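Local atomic coordinates of aminotransferase class-III (Ochrobactrum anthropi, PDB entry 5GHG), a protein that probably catalyses transfer of amino groups between amines and carbonyl compounds as an omega-transaminase, using a vitamin B6 cofactor, here bound in its pyridoxamine phosphate form. Residues K100-A105 with S110-T115; L294-F299 with A333-N338; T124-I129 with K142-R147; S273-M278 with R375-I380. The protein carries 1 engineered substitution. All blocks are in the same frame, centred on the assembly; numbering follows the deposited sequence.

Contact 1. Residues K100-A105 with S110-T115; sequences KLVSMA and SKAYFT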
loop_
_atom_site.group_PDB
_atom_site.type_symbol
_atom_site.label_atom_id
_atom_site.label_comp_id
_atom_site.label_asym_id
_atom_site.label_seq_id
_atom_site.Cartn_x
_atom_site.Cartn_y
_atom_site.Cartn_z
ATOM N N LYS B 100 2.471 -1.128 -22.782
ATOM C CA LYS B 100 2.184 -2.550 -22.925
ATOM C C LYS B 100 0.805 -2.903 -22.355
ATOM O O LYS B 100 0.043 -3.651 -22.972
ATOM C CB LYS B 100 3.284 -3.359 -22.256
ATOM C CG LYS B 100 3.001 -4.823 -22.143
ATOM C CD LYS B 100 3.036 -5.477 -23.500
ATOM C CE LYS B 100 4.452 -5.441 -24.078
ATOM N NZ LYS B 100 4.508 -6.119 -25.416
ATOM N N LEU B 101 0.463 -2.364 -21.179
ATOM C CA LEU B 101 -0.807 -2.718 -20.552
ATOM C C LEU B 101 -1.988 -2.183 -21.350
ATOM O O LEU B 101 -3.010 -2.857 -21.483
ATOM C CB LEU B 101 -0.870 -2.201 -19.120
ATOM C CG LEU B 101 0.089 -2.875 -18.111
ATOM C CD1 LEU B 101 -0.097 -2.252 -16.725
ATOM C CD2 LEU B 101 -0.141 -4.358 -18.080
ATOM N N VAL B 102 -1.887 -0.949 -21.852
ATOM C CA VAL B 102 -2.946 -0.432 -22.695
ATOM C C VAL B 102 -3.099 -1.319 -23.929
ATOM O O VAL B 102 -4.211 -1.687 -24.312
ATOM C CB VAL B 102 -2.674 1.044 -23.062
ATOM C CG1 VAL B 102 -3.644 1.535 -24.153
ATOM C CG2 VAL B 102 -2.809 1.926 -21.831
ATOM N N SER B 103 -1.983 -1.711 -24.538
ATOM C CA SER B 103 -2.059 -2.515 -25.758
ATOM C C SER B 103 -2.649 -3.895 -25.505
ATOM O O SER B 103 -3.208 -4.498 -26.419
ATOM C CB SER B 103 -0.670 -2.637 -26.401
ATOM O OG SER B 103 0.120 -3.591 -25.718
ATOM N N MET B 104 -2.535 -4.416 -24.287
ATOM C CA MET B 104 -3.061 -5.737 -23.957
ATOM C C MET B 104 -4.517 -5.726 -23.513
ATOM O O MET B 104 -5.085 -6.796 -23.289
ATOM C CB MET B 104 -2.256 -6.374 -22.805
ATOM C CG MET B 104 -0.816 -6.738 -23.083
ATOM S SD MET B 104 -0.041 -7.155 -21.464
ATOM C CE MET B 104 -0.758 -8.742 -21.126
ATOM N N ALA B 105 -5.112 -4.559 -23.316
ATOM C CA ALA B 105 -6.390 -4.498 -22.628
ATOM C C ALA B 105 -7.461 -5.262 -23.413
ATOM O O ALA B 105 -7.484 -5.217 -24.646
ATOM C CB ALA B 105 -6.828 -3.048 -22.410
ATOM N N SER B 110 -7.390 3.947 -22.510
ATOM C CA SER B 110 -6.680 5.173 -22.829
ATOM C C SER B 110 -5.445 5.427 -21.986
ATOM O O SER B 110 -4.420 5.849 -22.523
ATOM C CB SER B 110 -7.646 6.371 -22.713
ATOM O OG SER B 110 -6.937 7.593 -22.835
ATOM N N LYS B 111 -5.507 5.186 -20.665
ATOM C CA LYS B 111 -4.426 5.545 -19.762
ATOM C C LYS B 111 -4.230 4.463 -18.711
ATOM O O LYS B 111 -5.197 3.840 -18.268
ATOM C CB LYS B 111 -4.718 6.875 -19.022
ATOM C CG LYS B 111 -4.769 8.102 -19.924
ATOM C CD LYS B 111 -3.380 8.437 -20.473
ATOM C CE LYS B 111 -3.451 9.589 -21.482
ATOM N NZ LYS B 111 -4.206 9.198 -22.718
ATOM N N ALA B 112 -2.971 4.289 -18.286
ATOM C CA ALA B 112 -2.592 3.393 -17.209
ATOM C C ALA B 112 -2.018 4.201 -16.046
ATOM O O ALA B 112 -1.246 5.136 -16.257
ATOM C CB ALA B 112 -1.568 2.359 -17.682
ATOM N N TYR B 113 -2.407 3.838 -14.829
ATOM C CA TYR B 113 -1.908 4.450 -13.593
ATOM C C TYR B 113 -1.315 3.357 -12.710
ATOM O O TYR B 113 -1.832 2.241 -12.681
ATOM C CB TYR B 113 -3.030 5.151 -12.824
ATOM C CG TYR B 113 -3.743 6.246 -13.598
ATOM C CD1 TYR B 113 -4.644 5.950 -14.615
ATOM C CD2 TYR B 113 -3.511 7.589 -13.296
ATOM C CE1 TYR B 113 -5.289 6.970 -15.319
ATOM C CE2 TYR B 113 -4.176 8.610 -13.968
ATOM C CZ TYR B 113 -5.051 8.301 -14.970
ATOM O OH TYR B 113 -5.667 9.317 -15.657
ATOM N N PHE B 114 -0.255 3.687 -11.965
ATOM C CA PHE B 114 0.438 2.693 -11.150
ATOM C C PHE B 114 0.359 3.002 -9.673
ATOM O O PHE B 114 0.377 4.172 -9.270
ATOM C CB PHE B 114 1.913 2.558 -11.588
ATOM C CG PHE B 114 2.060 2.059 -12.992
ATOM C CD1 PHE B 114 1.830 0.730 -13.278
ATOM C CD2 PHE B 114 2.357 2.922 -14.020
ATOM C CE1 PHE B 114 1.915 0.258 -14.583
ATOM C CE2 PHE B 114 2.440 2.472 -15.325
ATOM C CZ PHE B 114 2.231 1.133 -15.610
ATOM N N THR B 115 0.257 1.939 -8.878
ATOM C CA THR B 115 0.313 2.002 -7.414
ATOM C C THR B 115 1.175 0.843 -6.946
ATOM O O THR B 115 1.722 0.077 -7.755
ATOM C CB THR B 115 -1.082 1.907 -6.781
ATOM O OG1 THR B 115 -1.643 0.611 -7.053
ATOM C CG2 THR B 115 -2.023 2.973 -7.353
#
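Val102 packs over a classic beta bulge rather than over a regular strand: Ser110 and the next residue, Lys111, both face Ile301, so the strand swells just where the helix touches it. The branch CG2 of Val102 does this work almost alone. It lies 4.3 Å from Ser110 O and reaches the methyl of Ala112, with CG2 to CB at 4.4 Å. A short alanine suits the spot because the helix passes close by, its axis 8.1 Å from that of the strand segment.

One residue earlier on the helix, Leu101 meets Phe114 from the opposite direction. The CD1 methyl of Leu101 comes to CE1 of the Phe114 ring at 3.9 Å, obliquely. A chi1 of -63° sets the Phe114 ring on the helix side, although the CB bond itself does not aim there, and the ring also touches Val94, Leu97 and Ala98.

Helix 93-104 packs against one face of the central sheet of the fold type I aminotransferase large domain. A short loop joins it to strand 111-115, an outermost strand of that sheet within this chain, which pairs antiparallel with strand 297-301.

No hydrogen bond crosses between the two segments; the polar groups bond within their own segment or to residues beyond it. Ser103 OG bonds to Lys100 O at 2.7 Å, and Met104 N reaches the same oxygen from the same face of its carbonyl plane, so two donors share this acceptor. At the bulge, Lys111 NZ donates to Ser110 OG at 3.2 Å. That hydroxyl is also bonded to Glu303, while Lys111 makes a cation-pi contact with Tyr306.

Contact 2. Residues L294-F299 with A333-N338; sequences LPISAF and AVALEN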
loop_
_atom_site.group_PDB
_atom_site.type_symbol
_atom_site.label_atom_id
_atom_site.label_comp_id
_atom_site.label_asym_id
_atom_site.label_seq_id
_atom_site.Cartn_x
_atom_site.Cartn_y
_atom_site.Cartn_z
ATOM N N LEU B 294 7.899 -8.355 -7.140
ATOM C CA LEU B 294 7.981 -7.060 -6.488
ATOM C C LEU B 294 6.568 -6.489 -6.428
ATOM O O LEU B 294 5.747 -6.805 -7.284
ATOM C CB LEU B 294 8.896 -6.076 -7.235
ATOM C CG LEU B 294 10.387 -6.353 -7.155
ATOM C CD1 LEU B 294 11.180 -5.293 -7.905
ATOM C CD2 LEU B 294 10.818 -6.405 -5.675
ATOM N N PRO B 295 6.269 -5.651 -5.433
ATOM C CA PRO B 295 4.923 -5.049 -5.344
ATOM C C PRO B 295 4.726 -4.013 -6.441
ATOM O O PRO B 295 5.518 -3.071 -6.570
ATOM C CB PRO B 295 4.932 -4.371 -3.956
ATOM C CG PRO B 295 6.214 -4.786 -3.287
ATOM C CD PRO B 295 7.155 -5.254 -4.323
ATOM N N ILE B 296 3.671 -4.186 -7.224
ATOM C CA ILE B 296 3.236 -3.175 -8.180
ATOM C C ILE B 296 1.807 -3.513 -8.617
ATOM O O ILE B 296 1.437 -4.680 -8.740
ATOM C CB ILE B 296 4.180 -3.073 -9.395
ATOM C CG1 ILE B 296 3.684 -2.008 -10.366
ATOM C CG2 ILE B 296 4.264 -4.413 -10.100
ATOM C CD1 ILE B 296 4.656 -1.673 -11.498
ATOM N N SER B 297 1.011 -2.481 -8.827
ATOM C CA SER B 297 -0.352 -2.643 -9.316
ATOM C C SER B 297 -0.630 -1.525 -10.303
ATOM O O SER B 297 0.122 -0.556 -10.395
ATOM C CB SER B 297 -1.364 -2.629 -8.172
ATOM O OG SER B 297 -0.987 -3.581 -7.189
ATOM N N ALA B 298 -1.735 -1.660 -11.021
ATOM C CA ALA B 298 -2.064 -0.714 -12.079
ATOM C C ALA B 298 -3.565 -0.717 -12.261
ATOM O O ALA B 298 -4.230 -1.727 -11.998
ATOM C CB ALA B 298 -1.382 -1.073 -13.404
ATOM N N PHE B 299 -4.097 0.404 -12.724
ATOM C CA PHE B 299 -5.440 0.367 -13.286
ATOM C C PHE B 299 -5.446 1.109 -14.617
ATOM O O PHE B 299 -4.647 2.026 -14.849
ATOM C CB PHE B 299 -6.494 0.896 -12.316
ATOM C CG PHE B 299 -6.309 2.336 -11.897
ATOM C CD1 PHE B 299 -5.551 2.659 -10.778
ATOM C CD2 PHE B 299 -6.955 3.364 -12.594
ATOM C CE1 PHE B 299 -5.417 3.977 -10.371
ATOM C CE2 PHE B 299 -6.809 4.688 -12.206
ATOM C CZ PHE B 299 -6.044 5.001 -11.095
ATOM N N ALA B 333 10.157 -2.638 -14.224
ATOM C CA ALA B 333 11.030 -3.459 -15.047
ATOM C C ALA B 333 10.766 -4.941 -14.822
ATOM O O ALA B 333 10.796 -5.742 -15.760
ATOM C CB ALA B 333 12.497 -3.122 -14.759
ATOM N N VAL B 334 10.497 -5.322 -13.578
ATOM C CA VAL B 334 10.194 -6.721 -13.279
ATOM C C VAL B 334 8.847 -7.118 -13.888
ATOM O O VAL B 334 8.711 -8.208 -14.445
ATOM C CB VAL B 334 10.218 -6.962 -11.757
ATOM C CG1 VAL B 334 9.568 -8.313 -11.416
ATOM C CG2 VAL B 334 11.665 -6.900 -11.245
ATOM N N ALA B 335 7.841 -6.246 -13.800
ATOM C CA ALA B 335 6.550 -6.566 -14.385
ATOM C C ALA B 335 6.655 -6.734 -15.909
ATOM O O ALA B 335 6.031 -7.630 -16.491
ATOM C CB ALA B 335 5.517 -5.500 -14.031
ATOM N N LEU B 336 7.436 -5.869 -16.561
ATOM C CA LEU B 336 7.609 -5.986 -18.006
ATOM C C LEU B 336 8.229 -7.328 -18.385
ATOM O O LEU B 336 7.790 -7.981 -19.336
ATOM C CB LEU B 336 8.482 -4.852 -18.527
ATOM C CG LEU B 336 7.780 -3.579 -18.957
ATOM C CD1 LEU B 336 8.819 -2.447 -19.054
ATOM C CD2 LEU B 336 7.058 -3.792 -20.286
ATOM N N GLU B 337 9.282 -7.733 -17.672
ATOM C CA GLU B 337 9.916 -9.009 -17.961
ATOM C C GLU B 337 9.001 -10.178 -17.604
ATOM O O GLU B 337 8.995 -11.207 -18.297
ATOM C CB GLU B 337 11.239 -9.129 -17.231
ATOM C CG GLU B 337 11.957 -10.437 -17.469
ATOM C CD GLU B 337 12.714 -10.466 -18.775
ATOM O OE1 GLU B 337 12.686 -9.447 -19.491
ATOM O OE2 GLU B 337 13.345 -11.501 -19.081
ATOM N N ASN B 338 8.208 -10.032 -16.545
ATOM C CA ASN B 338 7.225 -11.066 -16.204
ATOM C C ASN B 338 6.207 -11.244 -17.345
ATOM O O ASN B 338 5.881 -12.375 -17.743
ATOM C CB ASN B 338 6.547 -10.714 -14.885
ATOM C CG ASN B 338 5.488 -11.719 -14.468
ATOM O OD1 ASN B 338 5.806 -12.827 -14.036
ATOM N ND2 ASN B 338 4.221 -11.328 -14.574
#
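Leu294 and Val334 make the tighter of two purely apolar meetings, crossing at about a right angle with Leu294 CD1 and Val334 CG2 3.7 Å apart. Val334 has CG1 anti to its nitrogen (chi1 166°), which leaves CG2 beside the nitrogen to receive the leucine methyl. The second meeting is lighter: the branch methyl CG2 of Ile296 approaches Ala335 CB at 4.3 Å. Alanine suits this helix position, where Ile296 comes from one side and Leu97 and Leu289 also touch its methyl. All four residues are buried, and branched or small side chains fill such a place without leaving polar atoms to satisfy.

No hydrogen bond crosses the contact; those nearby lie within the helix or run to Ser290 and Ser291. On the helix, Asn338 N bonds to Val334 O at 2.8 Å, and the Asn338 side chain bonds through OD1 to Ser291 OG. Leu294 O accepts from Ser290 OG.

Contacts between subunits form a third group. Leu294 packs on Leu294 of the second subunit, so its side chain touches both helix 329-344 and the partner chain, and Pro295 packs on Asn116 of that subunit.

The arrangement belongs to the fold type I aminotransferase large domain: the chain that follows Lys287, a pocket residue and probably the Schiff-base lysine as in relatives, runs along the dimer interface and against helix 329-344 into the antiparallel strand 297-301 of the central sheet.

Contact 3. Residues T124-I129 with K142-R147; sequences TVVKLI and KKIISR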
loop_
_atom_site.group_PDB
_atom_site.type_symbol
_atom_site.label_atom_id
_atom_site.label_comp_id
_atom_site.label_asym_id
_atom_site.label_seq_id
_atom_site.Cartn_x
_atom_site.Cartn_y
_atom_site.Cartn_z
ATOM N N THR B 124 -7.575 4.555 -5.148
ATOM C CA THR B 124 -7.389 5.644 -6.089
ATOM C C THR B 124 -8.517 5.687 -7.138
ATOM O O THR B 124 -8.930 6.770 -7.557
ATOM C CB THR B 124 -6.033 5.504 -6.779
ATOM O OG1 THR B 124 -5.023 5.447 -5.781
ATOM C CG2 THR B 124 -5.758 6.672 -7.737
ATOM N N VAL B 125 -8.981 4.532 -7.595
ATOM C CA VAL B 125 -10.112 4.519 -8.520
ATOM C C VAL B 125 -11.315 5.232 -7.898
ATOM O O VAL B 125 -11.970 6.056 -8.547
ATOM C CB VAL B 125 -10.467 3.082 -8.956
ATOM C CG1 VAL B 125 -11.841 3.050 -9.630
ATOM C CG2 VAL B 125 -9.396 2.548 -9.931
ATOM N N VAL B 126 -11.625 4.922 -6.626
ATOM C CA VAL B 126 -12.749 5.570 -5.969
ATOM C C VAL B 126 -12.525 7.091 -5.911
ATOM O O VAL B 126 -13.443 7.886 -6.177
ATOM C CB VAL B 126 -12.983 4.993 -4.568
ATOM C CG1 VAL B 126 -14.056 5.827 -3.841
ATOM C CG2 VAL B 126 -13.442 3.525 -4.661
ATOM N N LYS B 127 -11.305 7.507 -5.567
ATOM C CA LYS B 127 -10.986 8.927 -5.486
ATOM C C LYS B 127 -11.130 9.596 -6.856
ATOM O O LYS B 127 -11.678 10.706 -6.964
ATOM C CB LYS B 127 -9.554 9.105 -4.962
ATOM C CG LYS B 127 -9.300 10.408 -4.271
ATOM C CD LYS B 127 -8.041 10.364 -3.410
ATOM C CE LYS B 127 -6.814 10.579 -4.201
ATOM N NZ LYS B 127 -5.677 10.939 -3.308
ATOM N N LEU B 128 -10.626 8.947 -7.893
ATOM C CA LEU B 128 -10.714 9.489 -9.240
ATOM C C LEU B 128 -12.176 9.631 -9.673
ATOM O O LEU B 128 -12.552 10.629 -10.283
ATOM C CB LEU B 128 -9.945 8.596 -10.211
ATOM C CG LEU B 128 -9.925 8.893 -11.709
ATOM C CD1 LEU B 128 -8.787 8.109 -12.346
ATOM C CD2 LEU B 128 -11.276 8.525 -12.374
ATOM N N ILE B 129 -13.006 8.655 -9.323
ATOM C CA ILE B 129 -14.425 8.704 -9.679
ATOM C C ILE B 129 -15.116 9.881 -8.998
ATOM O O ILE B 129 -15.912 10.596 -9.625
ATOM C CB ILE B 129 -15.095 7.363 -9.340
ATOM C CG1 ILE B 129 -14.646 6.309 -10.349
ATOM C CG2 ILE B 129 -16.633 7.488 -9.344
ATOM C CD1 ILE B 129 -15.076 4.927 -9.980
ATOM N N LYS B 142 -21.801 9.743 -6.470
ATOM C CA LYS B 142 -20.640 9.371 -5.683
ATOM C C LYS B 142 -20.712 7.964 -5.097
ATOM O O LYS B 142 -19.707 7.489 -4.568
ATOM C CB LYS B 142 -20.435 10.363 -4.533
ATOM C CG LYS B 142 -20.364 11.835 -4.968
ATOM C CD LYS B 142 -19.073 12.133 -5.723
ATOM C CE LYS B 142 -18.982 13.586 -6.227
ATOM N NZ LYS B 142 -19.066 14.600 -5.137
ATOM N N LYS B 143 -21.848 7.285 -5.180
ATOM C CA LYS B 143 -21.974 5.994 -4.511
ATOM C C LYS B 143 -21.358 4.896 -5.381
ATOM O O LYS B 143 -21.428 4.934 -6.616
ATOM C CB LYS B 143 -23.445 5.689 -4.217
ATOM C CG LYS B 143 -24.093 6.675 -3.209
ATOM C CD LYS B 143 -25.602 6.476 -3.121
ATOM C CE LYS B 143 -26.303 7.529 -2.282
ATOM N NZ LYS B 143 -27.782 7.495 -2.524
ATOM N N ILE B 144 -20.759 3.913 -4.724
ATOM C CA ILE B 144 -20.150 2.779 -5.393
ATOM C C ILE B 144 -20.864 1.545 -4.896
ATOM O O ILE B 144 -20.989 1.352 -3.678
ATOM C CB ILE B 144 -18.642 2.658 -5.093
ATOM C CG1 ILE B 144 -17.916 4.010 -5.225
ATOM C CG2 ILE B 144 -18.010 1.524 -5.925
ATOM C CD1 ILE B 144 -17.756 4.494 -6.606
ATOM N N ILE B 145 -21.299 0.692 -5.821
ATOM C CA ILE B 145 -21.937 -0.560 -5.471
ATOM C C ILE B 145 -20.900 -1.680 -5.591
ATOM O O ILE B 145 -20.317 -1.877 -6.653
ATOM C CB ILE B 145 -23.147 -0.846 -6.369
ATOM C CG1 ILE B 145 -24.186 0.269 -6.207
ATOM C CG2 ILE B 145 -23.782 -2.194 -6.009
ATOM C CD1 ILE B 145 -25.338 0.163 -7.183
ATOM N N SER B 146 -20.702 -2.415 -4.500
ATOM C CA SER B 146 -19.883 -3.609 -4.435
ATOM C C SER B 146 -20.790 -4.787 -4.114
ATOM O O SER B 146 -22.016 -4.651 -4.069
ATOM C CB SER B 146 -18.793 -3.442 -3.361
ATOM O OG SER B 146 -17.809 -4.441 -3.541
ATOM N N ARG B 147 -20.200 -5.931 -3.845
ATOM C CA ARG B 147 -20.996 -7.131 -3.598
ATOM C C ARG B 147 -20.579 -7.829 -2.318
ATOM O O ARG B 147 -19.399 -7.839 -1.956
ATOM C CB ARG B 147 -20.875 -8.113 -4.764
ATOM C CG ARG B 147 -21.335 -7.540 -6.068
ATOM C CD ARG B 147 -21.117 -8.500 -7.193
ATOM N NE ARG B 147 -19.697 -8.800 -7.378
ATOM C CZ ARG B 147 -19.236 -9.594 -8.343
ATOM N NH1 ARG B 147 -20.091 -10.128 -9.198
ATOM N NH2 ARG B 147 -17.936 -9.860 -8.446
#
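Ile144 touches both Val126 and Ile129 of the helix. Helix 118-135 and strand 143-147 are the second and third elements of a beta-alpha-beta unit that starts with strand 111-115, in the central sheet of the fold type I aminotransferase large domain.

The walk begins at Lys142, just before the strand. Its backbone carbonyl accepts from Trp130 NE1, and its NZ bonds to Asn134 and Pro139 and makes a salt bridge to Asp172 of the second subunit. A long cationic chain suits a place where helix, loop and partner chain all offer oxygen atoms. Lys143 then directs its CB away from the helix.

Ile144 comes next with its CB toward the helix. Its outer chain is folded rather than extended: chi2 of -72° turns CD1 aside from the extended line, to 4.2 Å from Ile129 CG2. CG1, nearer the backbone, lies 4.5 Å from Val126 CG1. The branched residues of the helix are one turn apart, at i and i+3, so the CG1–CD1 arm of one isoleucine can meet both. Val126 also packs on Ile156 of the second subunit. The contact between these three buried residues is apolar, with no hydrogen bond across it.

With the alternation of the strand, Ile145 turns from the helix to other neighbours. At the end of the strand, Arg147 holds two oxygens with its two terminal nitrogens: NH1 bonds to Tyr240 OH and NH2 to the backbone O of Glu225.

Contact 4. Residues S273-M278 with R375-I380; sequences SQTFDM and RGVGLI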
loop_
_atom_site.group_PDB
_atom_site.type_symbol
_atom_site.label_atom_id
_atom_site.label_comp_id
_atom_site.label_asym_id
_atom_site.label_seq_id
_atom_site.Cartn_x
_atom_site.Cartn_y
_atom_site.Cartn_z
ATOM N N SER B 273 -12.311 -10.639 -17.779
ATOM C CA SER B 273 -13.302 -9.879 -18.530
ATOM C C SER B 273 -13.594 -10.528 -19.878
ATOM O O SER B 273 -14.731 -10.477 -20.362
ATOM C CB SER B 273 -12.827 -8.441 -18.722
ATOM O OG SER B 273 -12.960 -7.707 -17.522
ATOM N N GLN B 274 -12.584 -11.124 -20.501
ATOM C CA GLN B 274 -12.820 -11.831 -21.763
ATOM C C GLN B 274 -13.591 -13.109 -21.518
ATOM O O GLN B 274 -14.549 -13.413 -22.243
ATOM C CB GLN B 274 -11.504 -12.122 -22.475
ATOM C CG GLN B 274 -10.694 -10.863 -22.741
ATOM C CD GLN B 274 -9.247 -11.155 -23.139
ATOM O OE1 GLN B 274 -8.473 -11.713 -22.356
ATOM N NE2 GLN B 274 -8.874 -10.739 -24.340
ATOM N N THR B 275 -13.219 -13.851 -20.463
ATOM C CA THR B 275 -13.894 -15.104 -20.152
ATOM C C THR B 275 -15.384 -14.901 -19.931
ATOM O O THR B 275 -16.196 -15.744 -20.320
ATOM C CB THR B 275 -13.264 -15.765 -18.921
ATOM O OG1 THR B 275 -11.879 -15.984 -19.165
ATOM C CG2 THR B 275 -13.924 -17.105 -18.619
ATOM N N PHE B 276 -15.763 -13.797 -19.295
ATOM C CA PHE B 276 -17.146 -13.553 -18.925
ATOM C C PHE B 276 -17.818 -12.467 -19.760
ATOM O O PHE B 276 -18.908 -12.037 -19.427
ATOM C CB PHE B 276 -17.223 -13.232 -17.434
ATOM C CG PHE B 276 -16.921 -14.421 -16.571
ATOM C CD1 PHE B 276 -17.904 -15.371 -16.311
ATOM C CD2 PHE B 276 -15.643 -14.644 -16.093
ATOM C CE1 PHE B 276 -17.615 -16.493 -15.543
ATOM C CE2 PHE B 276 -15.360 -15.772 -15.324
ATOM C CZ PHE B 276 -16.337 -16.679 -15.055
ATOM N N ASP B 277 -17.188 -12.050 -20.856
ATOM C CA ASP B 277 -17.726 -11.034 -21.754
ATOM C C ASP B 277 -18.134 -9.767 -20.997
ATOM O O ASP B 277 -19.243 -9.246 -21.146
ATOM C CB ASP B 277 -18.911 -11.583 -22.567
ATOM C CG ASP B 277 -19.216 -10.698 -23.791
ATOM O OD1 ASP B 277 -18.272 -10.058 -24.328
ATOM O OD2 ASP B 277 -20.386 -10.621 -24.207
ATOM N N MET B 278 -17.216 -9.264 -20.187
ATOM C CA MET B 278 -17.390 -8.000 -19.484
ATOM C C MET B 278 -16.724 -6.886 -20.272
ATOM O O MET B 278 -15.663 -7.083 -20.877
ATOM C CB MET B 278 -16.794 -8.076 -18.081
ATOM C CG MET B 278 -17.510 -9.045 -17.178
ATOM S SD MET B 278 -16.520 -9.541 -15.750
ATOM C CE MET B 278 -16.387 -8.000 -14.848
ATOM N N ARG B 375 -16.511 -25.915 -7.864
ATOM C CA ARG B 375 -16.717 -24.796 -8.774
ATOM C C ARG B 375 -15.363 -24.263 -9.244
ATOM O O ARG B 375 -14.348 -24.429 -8.568
ATOM C CB ARG B 375 -17.531 -23.685 -8.098
ATOM C CG ARG B 375 -16.995 -23.252 -6.741
ATOM C CD ARG B 375 -17.916 -22.224 -6.078
ATOM N NE ARG B 375 -17.350 -21.752 -4.797
ATOM C CZ ARG B 375 -17.667 -22.236 -3.605
ATOM N NH1 ARG B 375 -18.539 -23.239 -3.495
ATOM N NH2 ARG B 375 -17.090 -21.758 -2.522
ATOM N N GLY B 376 -15.343 -23.629 -10.411
ATOM C CA GLY B 376 -14.102 -23.111 -10.939
ATOM C C GLY B 376 -14.147 -22.931 -12.446
ATOM O O GLY B 376 -14.995 -23.481 -13.146
ATOM N N VAL B 377 -13.207 -22.129 -12.943
ATOM C CA VAL B 377 -12.982 -21.937 -14.369
ATOM C C VAL B 377 -11.486 -21.769 -14.583
ATOM O O VAL B 377 -10.777 -21.284 -13.703
ATOM C CB VAL B 377 -13.751 -20.719 -14.943
ATOM C CG1 VAL B 377 -13.330 -19.446 -14.266
ATOM C CG2 VAL B 377 -13.530 -20.604 -16.442
ATOM N N GLY B 378 -11.002 -22.173 -15.752
ATOM C CA GLY B 378 -9.593 -22.009 -16.033
ATOM C C GLY B 378 -8.768 -22.688 -14.953
ATOM O O GLY B 378 -9.010 -23.849 -14.593
ATOM N N LEU B 379 -7.786 -21.956 -14.393
ATOM C CA LEU B 379 -6.881 -22.516 -13.402
ATOM C C LEU B 379 -7.206 -22.034 -11.990
ATOM O O LEU B 379 -6.312 -21.879 -11.154
ATOM C CB LEU B 379 -5.427 -22.209 -13.773
ATOM C CG LEU B 379 -4.286 -23.093 -13.258
ATOM C CD1 LEU B 379 -4.511 -24.590 -13.581
ATOM C CD2 LEU B 379 -2.934 -22.599 -13.789
ATOM N N ILE B 380 -8.483 -21.800 -11.687
ATOM C CA ILE B 380 -8.885 -21.451 -10.325
ATOM C C ILE B 380 -10.105 -22.272 -9.959
ATOM O O ILE B 380 -11.023 -22.426 -10.774
ATOM C CB ILE B 380 -9.145 -19.944 -10.156
ATOM C CG1 ILE B 380 -9.290 -19.597 -8.680
ATOM C CG2 ILE B 380 -10.379 -19.514 -10.945
ATOM C CD1 ILE B 380 -9.263 -18.118 -8.372
#
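Phe276 offers the one aromatic ring of the contact, and Val377 meets it at the far carbon: CG1 lies 4.2 Å from CZ, approaching obliquely, as the two side chains slide past each other in opposite directions. The CB bond of Phe276 does not aim at the other segment, so it is the length of the ring that carries its outer atoms to Val377.

Beside it, Thr275 and Val377 reach toward each other tip to tip, with their CG2 methyls 4.1 Å apart. Threonine fits a boundary of this kind. With its CG2 anti to the nitrogen, the methyl goes to the valine, while OG1 bonds to Thr267 OG1 and Asn269 ND2. Val377 spreads its two methyls between the partners: chi1 of 60° sets CG1, the atom that meets the ring, between nitrogen and carbonyl carbon, and sends CG2 to the threonine.

The contact joins the end of helix 272-275, beside the central sheet, to a hairpin of the second sheet, as between the large and small domains of fold type I aminotransferases. The helix ends in a Schellman motif, in which Met278 N bonds to Ser273 O at 2.8 Å and Asp277, with positive phi, is the C-prime residue. Strands 371-377 and 380-385 form the hairpin, joined by a type II' turn from Val377 to Ile380 and closed by Ile380 N to Val377 O at 3.1 Å. Glycine suits Gly378, whose phi is 56°, and Gly376 (phi 157°), where a side chain would strike Ile380 O and the carbonyl oxygen of Arg375.

In the fold
Contacts 2 and 3 are buried, whereas contacts 1 and 4 lie nearer the surface. Contacts 1, 2 and 3 serve the same sheet: strands 111-115 and 297-301 are neighbours, linked by probable hydrogen bonds between Thr115 O and Ser297 N and between Tyr113 N and Phe299 O. Contact 3 joins contact 2 through the Phe299 ring, which packs on Val125, Thr124 and Leu128. All four are apolar across the segments, but in the two buried ones aliphatic groups alone meet, and both reach the second subunit. The surface pair add a phenylalanine ring each. Contact 4 stands apart, touching none of the others and reaching instead the second sheet.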